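Local coordinates for major Capsid Protein VP1 (Chimpanzee polyomavirus Bob, PDB 6Y9I), which forms the pentameric building block of the polyomavirus capsid and, as in related viruses, probably carries the surface loops that engage glycan receptors, at residues 54-64 with 153-163. Numbering follows the deposited sequence.
Sequences GYDNNLLSIQM and TKYASAIPPKT
Thr-153 lays CG2 against Gly-54 CA at 4.0 Å, and its hydroxyl bonds back to Asn-150. Lys-154 makes several polar contacts: its N donates to Gly-54 O almost straight (N-H...O 168°), while its O receives Leu-59 N at 2.8 Å. The lysine chain runs extended until its last torsion (chi4 77°), where the bend turns NZ onto a lone pair of Tyr-55 O, 3.1 Å away. A water joins NZ to Gly-54 O, giving that carbonyl a second donor. Tyr-155 follows, bridged to Leu-59 with their CA atoms 4.8 Å apart. Leu-59 N to Lys-154 O and Ala-156 N to Leu-59 O give the bonding pattern of a parallel bridge, an isolated one joining two loops, one preceding strand 68-73 and the other following strand 142-146, on the jelly-roll VP1 subunit. The Tyr-155 ring lies alongside Leu-59, with CE1 3.7 Å from Leu-59 CD2, and Met-64 crosses it at about a right angle. This Met-aromatic contact is oblique: Met-64 SD lies 4.8 Å from the centroid of the Tyr-155 ring, 67° off its normal; Tyr-155 OH is held by Glu-148. Ala-156 CB meets Leu-60 CD2 at 3.7 Å. Beyond the loop excursion 157-161, Lys-162 brings CB against Ser-61, and Thr-163 OG1 shares a short 2.6 Å hydrogen bond with Ser-61 OG.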
loop_
_atom_site.group_PDB
_atom_site.type_symbol
_atom_site.label_atom_id
_atom_site.label_comp_id
_atom_site.label_asym_id
_atom_site.label_seq_id
_atom_site.Cartn_x
_atom_site.Cartn_y
_atom_site.Cartn_z
ATOM N N GLY A 54 0.512 15.313 31.523
ATOM C CA GLY A 54 1.757 16.062 31.254
ATOM C C GLY A 54 1.518 17.565 31.208
ATOM O O GLY A 54 2.484 18.310 31.030
ATOM N N TYR A 55 0.275 18.016 31.373
ATOM C CA TYR A 55 -0.063 19.456 31.469
ATOM C C TYR A 55 -0.806 19.734 32.782
ATOM O O TYR A 55 -0.305 20.598 33.534
ATOM C CB TYR A 55 -0.858 19.964 30.265
ATOM C CG TYR A 55 -1.116 21.444 30.374
ATOM C CD1 TYR A 55 -0.067 22.346 30.292
ATOM C CD2 TYR A 55 -2.386 21.943 30.630
ATOM C CE1 TYR A 55 -0.275 23.708 30.426
ATOM C CE2 TYR A 55 -2.612 23.305 30.754
ATOM C CZ TYR A 55 -1.551 24.186 30.663
ATOM O OH TYR A 55 -1.770 25.527 30.773
ATOM N N ASP A 56 -1.927 19.051 33.037
ATOM C CA ASP A 56 -2.757 19.192 34.265
ATOM C C ASP A 56 -2.075 18.470 35.418
ATOM O O ASP A 56 -2.480 18.709 36.541
ATOM C CB ASP A 56 -4.134 18.521 34.177
ATOM C CG ASP A 56 -5.198 19.315 33.453
ATOM O OD1 ASP A 56 -4.941 20.501 33.170
ATOM O OD2 ASP A 56 -6.267 18.718 33.156
ATOM N N ASN A 57 -1.127 17.580 35.116
ATOM C CA ASN A 57 -0.507 16.624 36.073
ATOM C C ASN A 57 0.842 16.222 35.480
ATOM O O ASN A 57 1.159 16.666 34.362
ATOM C CB ASN A 57 -1.388 15.388 36.319
ATOM C CG ASN A 57 -1.698 14.661 35.019
ATOM O OD1 ASN A 57 -0.789 14.412 34.208
ATOM N ND2 ASN A 57 -2.972 14.428 34.768
ATOM N N ASN A 58 1.602 15.423 36.207
ATOM C CA ASN A 58 2.895 14.883 35.741
ATOM C C ASN A 58 2.614 13.586 34.998
ATOM O O ASN A 58 1.934 12.746 35.548
ATOM C CB ASN A 58 3.855 14.587 36.887
ATOM C CG ASN A 58 4.305 15.844 37.589
ATOM O OD1 ASN A 58 4.516 16.863 36.939
ATOM N ND2 ASN A 58 4.439 15.768 38.904
ATOM N N LEU A 59 3.169 13.439 33.804
ATOM C CA LEU A 59 3.090 12.174 33.027
ATOM C C LEU A 59 3.931 11.120 33.751
ATOM O O LEU A 59 5.086 11.419 34.075
ATOM C CB LEU A 59 3.606 12.456 31.619
ATOM C CG LEU A 59 3.232 11.432 30.555
ATOM C CD1 LEU A 59 1.751 11.512 30.222
ATOM C CD2 LEU A 59 4.071 11.647 29.311
ATOM N N LEU A 60 3.355 9.946 34.023
ATOM C CA LEU A 60 4.036 8.847 34.745
ATOM C C LEU A 60 4.752 7.918 33.759
ATOM O O LEU A 60 4.264 7.752 32.616
ATOM C CB LEU A 60 2.995 8.050 35.521
ATOM C CG LEU A 60 2.094 8.851 36.440
ATOM C CD1 LEU A 60 0.986 7.961 36.992
ATOM C CD2 LEU A 60 2.913 9.463 37.564
ATOM N N SER A 61 5.799 7.244 34.226
ATOM C CA SER A 61 6.563 6.239 33.443
ATOM C C SER A 61 5.616 5.154 32.932
ATOM O O SER A 61 5.832 4.681 31.797
ATOM C CB SER A 61 7.698 5.666 34.267
ATOM O OG SER A 61 8.719 6.651 34.386
ATOM N N ILE A 62 4.586 4.796 33.717
ATOM C CA ILE A 62 3.649 3.684 33.380
ATOM C C ILE A 62 2.724 4.110 32.210
ATOM O O ILE A 62 2.112 3.194 31.623
ATOM C CB ILE A 62 2.883 3.167 34.618
ATOM C CG1 ILE A 62 2.101 4.275 35.328
ATOM C CG2 ILE A 62 3.818 2.441 35.587
ATOM C CD1 ILE A 62 1.084 3.786 36.349
ATOM N N GLN A 63 2.704 5.401 31.811
ATOM C CA GLN A 63 1.924 5.933 30.648
ATOM C C GLN A 63 2.794 6.078 29.396
ATOM O O GLN A 63 2.272 6.652 28.387
ATOM C CB GLN A 63 1.328 7.314 30.953
ATOM C CG GLN A 63 0.359 7.307 32.113
ATOM C CD GLN A 63 -0.092 8.705 32.444
ATOM O OE1 GLN A 63 0.662 9.495 33.008
ATOM N NE2 GLN A 63 -1.300 9.034 32.029
ATOM N N MET A 64 4.062 5.650 29.441
ATOM C CA MET A 64 5.046 5.933 28.358
ATOM C C MET A 64 5.662 4.616 27.909
ATOM O O MET A 64 6.447 3.990 28.636
ATOM C CB MET A 64 6.131 6.890 28.824
ATOM C CG MET A 64 5.581 8.171 29.405
ATOM S SD MET A 64 6.921 9.290 29.858
ATOM C CE MET A 64 7.319 9.947 28.246
ATOM N N THR A 153 6.511 19.379 28.474
ATOM C CA THR A 153 5.722 18.285 29.083
ATOM C C THR A 153 6.220 18.126 30.506
ATOM O O THR A 153 7.462 18.093 30.677
ATOM C CB THR A 153 5.894 16.940 28.371
ATOM O OG1 THR A 153 5.406 17.125 27.054
ATOM C CG2 THR A 153 5.130 15.820 29.039
ATOM N N LYS A 154 5.302 17.973 31.454
ATOM C CA LYS A 154 5.645 17.735 32.879
ATOM C C LYS A 154 5.783 16.231 33.086
ATOM O O LYS A 154 4.776 15.502 32.893
ATOM C CB LYS A 154 4.580 18.331 33.792
ATOM C CG LYS A 154 4.489 19.845 33.715
ATOM C CD LYS A 154 3.461 20.418 34.648
ATOM C CE LYS A 154 3.229 21.897 34.405
ATOM N NZ LYS A 154 2.390 22.131 33.200
ATOM N N TYR A 155 6.973 15.786 33.490
ATOM C CA TYR A 155 7.244 14.372 33.821
ATOM C C TYR A 155 7.378 14.201 35.327
ATOM O O TYR A 155 8.090 14.975 35.942
ATOM C CB TYR A 155 8.506 13.873 33.127
ATOM C CG TYR A 155 8.414 13.895 31.629
ATOM C CD1 TYR A 155 7.613 12.990 30.963
ATOM C CD2 TYR A 155 9.138 14.808 30.881
ATOM C CE1 TYR A 155 7.520 13.000 29.584
ATOM C CE2 TYR A 155 9.058 14.830 29.497
ATOM C CZ TYR A 155 8.256 13.909 28.845
ATOM O OH TYR A 155 8.129 13.933 27.488
ATOM N N ALA A 156 6.730 13.163 35.854
ATOM C CA ALA A 156 6.899 12.664 37.233
ATOM C C ALA A 156 8.365 12.308 37.439
ATOM O O ALA A 156 9.006 11.798 36.515
ATOM C CB ALA A 156 6.005 11.482 37.499
ATOM N N SER A 157 8.880 12.633 38.614
ATOM C CA SER A 157 10.295 12.430 38.998
ATOM C C SER A 157 10.318 11.447 40.170
ATOM O O SER A 157 9.452 11.571 41.056
ATOM C CB SER A 157 10.914 13.757 39.332
ATOM O OG SER A 157 12.318 13.647 39.388
ATOM N N ALA A 158 11.224 10.475 40.150
ATOM C CA ALA A 158 11.431 9.525 41.260
ATOM C C ALA A 158 12.925 9.241 41.388
ATOM O O ALA A 158 13.685 9.464 40.414
ATOM C CB ALA A 158 10.647 8.257 41.041
ATOM N N ILE A 159 13.311 8.781 42.568
ATOM C CA ILE A 159 14.654 8.203 42.841
ATOM C C ILE A 159 14.407 6.853 43.504
ATOM O O ILE A 159 13.727 6.784 44.530
ATOM C CB ILE A 159 15.497 9.186 43.670
ATOM C CG1 ILE A 159 15.797 10.448 42.864
ATOM C CG2 ILE A 159 16.770 8.527 44.182
ATOM C CD1 ILE A 159 16.158 11.650 43.710
ATOM N N PRO A 160 14.837 5.732 42.879
ATOM C CA PRO A 160 15.568 5.758 41.606
ATOM C C PRO A 160 14.645 6.136 40.447
ATOM O O PRO A 160 13.423 6.026 40.576
ATOM C CB PRO A 160 16.085 4.329 41.452
ATOM C CG PRO A 160 15.057 3.490 42.198
ATOM C CD PRO A 160 14.570 4.362 43.338
ATOM N N PRO A 161 15.187 6.694 39.335
ATOM C CA PRO A 161 14.369 7.051 38.176
ATOM C C PRO A 161 13.737 5.790 37.564
ATOM O O PRO A 161 14.379 4.763 37.551
ATOM C CB PRO A 161 15.335 7.764 37.209
ATOM C CG PRO A 161 16.733 7.369 37.676
ATOM C CD PRO A 161 16.611 7.022 39.140
ATOM N N LYS A 162 12.479 5.877 37.143
ATOM C CA LYS A 162 11.751 4.769 36.456
ATOM C C LYS A 162 11.964 4.862 34.936
ATOM O O LYS A 162 11.829 3.832 34.252
ATOM C CB LYS A 162 10.270 4.822 36.827
ATOM C CG LYS A 162 10.000 4.592 38.307
ATOM C CD LYS A 162 8.519 4.580 38.660
ATOM C CE LYS A 162 8.256 4.144 40.089
ATOM N NZ LYS A 162 8.809 5.122 41.056
ATOM N N THR A 163 12.275 6.055 34.442
ATOM C CA THR A 163 12.600 6.359 33.037
ATOM C C THR A 163 13.591 7.502 33.014
ATOM O O THR A 163 13.683 8.227 34.031
ATOM C CB THR A 163 11.373 6.769 32.202
ATOM O OG1 THR A 163 10.530 7.725 32.857
ATOM C CG2 THR A 163 10.535 5.564 31.858
HETATM O O HOH W 1 3.104 21.124 30.346
#